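Local coordinates for chorismate mutase protein (Bartonella henselae, PDB 3RMI), which probably catalyses the Claisen rearrangement of chorismate to prephenate, a step toward phenylalanine and tyrosine, as an intertwined all-helical dimer, at residues 35-40 with 90-95. Sequence-based numbering, arbitrary orientation.
Sequences RFRCTQ and EVVHQH. With MLT (D-malate), chain D; EDO (1,2-ethanediol), chain B.
Val91 fits against Thr39, Phe36 and Arg35 where segments 35-40 and 90-95, on helix 4-48 and helix 77-106, cross at -41°, a worked example of how the all-helical, AroQ-type chorismate mutase fold builds its pocket from helix packing. The apolar part turns on the two branches of Val91. CG2 meets CE1 of the Phe36 ring at 3.8 Å and also touches CG2 of Thr39 and NH1 of Arg35, while CG1 lies over one face of the His95 imidazole, toward its rim. The Phe36 ring crosses the Glu90 side chain at about a right angle, its CE1 and CZ both against CG of Glu90. The rings of Phe36 and Phe79 of the second subunit meet steeply inclined, so the helix pair is also part of the dimer interface.

Two hydrogen bonds join the segments. His95 NE2 donates to Thr39 O over 3.0 Å, the oxygen lying in the imidazole plane; CG beside the backbone N (chi1 -77°) brings the ring back toward helix 4-48. Gln40 NE2 donates to Gln94 OE1 at 2.9 Å, within its own amide plane but from above that of Gln94, with the two amide planes 49° apart. OE1 of Gln94 also borders the edge of the Phe36 ring.

The ionic part faces D-malate, which probably occupies the active site. Arg35, extended from CG to NE, carries its guanidinium to the ligand, while its NE forms a salt bridge with Asp25 of the second subunit that should help fix its orientation. Lys46, Arg58 and Gln62 of the same chain, with Arg18 of the second subunit, hydrogen-bond the same malate. At the guanidinium edge, malate O5 accepts from both NH1 and NH2 of Arg35, each at 2.8 Å.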
# COMPACT_ATOMS: atom_id res chain seq x y z
N ARG A 35 7.56 3.75 7.28
CA ARG A 35 6.76 2.83 8.10
C ARG A 35 7.57 1.60 8.45
O ARG A 35 7.52 1.12 9.59
CB ARG A 35 5.53 2.36 7.34
CG ARG A 35 4.44 1.74 8.25
CD ARG A 35 3.43 1.03 7.40
NE ARG A 35 2.24 0.59 8.12
CZ ARG A 35 2.19 -0.49 8.91
NH1 ARG A 35 3.26 -1.22 9.16
NH2 ARG A 35 1.05 -0.82 9.47
N PHE A 36 8.33 1.10 7.46
CA PHE A 36 9.16 -0.08 7.68
C PHE A 36 10.40 0.22 8.55
O PHE A 36 10.88 -0.66 9.26
CB PHE A 36 9.51 -0.76 6.35
CG PHE A 36 8.47 -1.74 5.91
CD1 PHE A 36 8.44 -3.02 6.47
CD2 PHE A 36 7.45 -1.37 5.06
CE1 PHE A 36 7.45 -3.93 6.11
CE2 PHE A 36 6.44 -2.27 4.70
CZ PHE A 36 6.45 -3.54 5.23
N ARG A 37 10.89 1.45 8.53
CA ARG A 37 11.90 1.86 9.48
C ARG A 37 11.32 1.73 10.88
O ARG A 37 11.98 1.18 11.75
CB ARG A 37 12.41 3.27 9.20
CG ARG A 37 13.63 3.24 8.27
CD ARG A 37 13.81 4.50 7.38
NE ARG A 37 14.29 5.67 8.13
CZ ARG A 37 15.57 6.01 8.33
NH1 ARG A 37 16.56 5.27 7.87
NH2 ARG A 37 15.85 7.11 9.03
N CYS A 38 10.08 2.15 11.09
CA CYS A 38 9.45 2.04 12.42
C CYS A 38 9.20 0.62 12.82
O CYS A 38 9.56 0.23 13.91
CB CYS A 38 8.13 2.77 12.50
SG CYS A 38 8.34 4.49 12.58
N THR A 39 8.58 -0.16 11.95
CA THR A 39 8.26 -1.53 12.32
C THR A 39 9.51 -2.35 12.50
O THR A 39 9.47 -3.37 13.18
CB THR A 39 7.36 -2.25 11.32
OG1 THR A 39 7.97 -2.22 10.01
CG2 THR A 39 5.98 -1.62 11.30
N GLN A 40 10.61 -1.96 11.91
CA GLN A 40 11.87 -2.68 12.12
C GLN A 40 12.46 -2.32 13.47
O GLN A 40 13.12 -3.15 14.10
CB GLN A 40 12.89 -2.41 10.98
CG GLN A 40 12.59 -3.25 9.71
CD GLN A 40 13.23 -2.72 8.39
OE1 GLN A 40 14.21 -1.96 8.40
NE2 GLN A 40 12.68 -3.15 7.25
N GLU A 90 3.88 -8.73 5.87
CA GLU A 90 5.28 -8.48 5.63
C GLU A 90 5.96 -8.16 6.95
O GLU A 90 7.05 -8.62 7.23
CB GLU A 90 5.46 -7.33 4.67
CG GLU A 90 6.90 -7.04 4.32
CD GLU A 90 7.59 -8.21 3.63
OE1 GLU A 90 6.89 -9.11 3.10
OE2 GLU A 90 8.84 -8.21 3.59
N VAL A 91 5.30 -7.34 7.76
CA VAL A 91 5.86 -6.91 9.04
C VAL A 91 6.11 -8.10 9.96
O VAL A 91 7.15 -8.20 10.60
CB VAL A 91 4.95 -5.88 9.74
CG1 VAL A 91 5.42 -5.65 11.18
CG2 VAL A 91 4.95 -4.56 8.96
N VAL A 92 5.16 -9.03 9.99
CA VAL A 92 5.25 -10.19 10.86
C VAL A 92 6.41 -11.06 10.39
O VAL A 92 7.21 -11.54 11.21
CB VAL A 92 3.90 -10.96 10.89
CG1 VAL A 92 4.10 -12.37 11.32
CG2 VAL A 92 2.90 -10.23 11.81
N HIS A 93 6.53 -11.25 9.07
CA HIS A 93 7.71 -11.88 8.50
C HIS A 93 8.99 -11.18 8.97
O HIS A 93 9.95 -11.84 9.40
CB HIS A 93 7.68 -11.89 6.96
CG HIS A 93 8.92 -12.47 6.33
ND1 HIS A 93 9.75 -11.75 5.50
CD2 HIS A 93 9.47 -13.71 6.43
CE1 HIS A 93 10.76 -12.52 5.11
NE2 HIS A 93 10.61 -13.71 5.66
N GLN A 94 9.03 -9.86 8.88
CA GLN A 94 10.25 -9.15 9.23
C GLN A 94 10.59 -9.28 10.70
O GLN A 94 11.76 -9.35 11.07
CB GLN A 94 10.16 -7.68 8.85
CG GLN A 94 10.60 -7.42 7.42
CD GLN A 94 10.68 -5.92 7.11
OE1 GLN A 94 10.70 -5.07 8.01
NE2 GLN A 94 10.74 -5.60 5.82
N HIS A 95 9.56 -9.30 11.54
CA HIS A 95 9.75 -9.49 12.97
C HIS A 95 10.36 -10.85 13.26
O HIS A 95 11.24 -10.97 14.10
CB HIS A 95 8.42 -9.34 13.71
CG HIS A 95 7.97 -7.92 13.87
ND1 HIS A 95 6.81 -7.58 14.52
CD2 HIS A 95 8.54 -6.76 13.49
CE1 HIS A 95 6.68 -6.27 14.53
NE2 HIS A 95 7.72 -5.74 13.91
C1 MLT D . 3.58 -4.23 15.06
O1 MLT D . 3.79 -4.79 16.18
O2 MLT D . 3.67 -4.99 14.11
C2 MLT D . 3.29 -2.76 14.88
O3 MLT D . 2.66 -2.42 16.08
C3 MLT D . 2.37 -2.18 13.80
C4 MLT D . 2.00 -3.02 12.56
O4 MLT D . 1.43 -4.17 12.67
O5 MLT D . 2.20 -2.57 11.40
C1 EDO B . 12.15 -2.42 3.34
O1 EDO B . 12.91 -2.36 2.13
C2 EDO B . 10.79 -3.02 3.01
O2 EDO B . 10.62 -4.22 3.78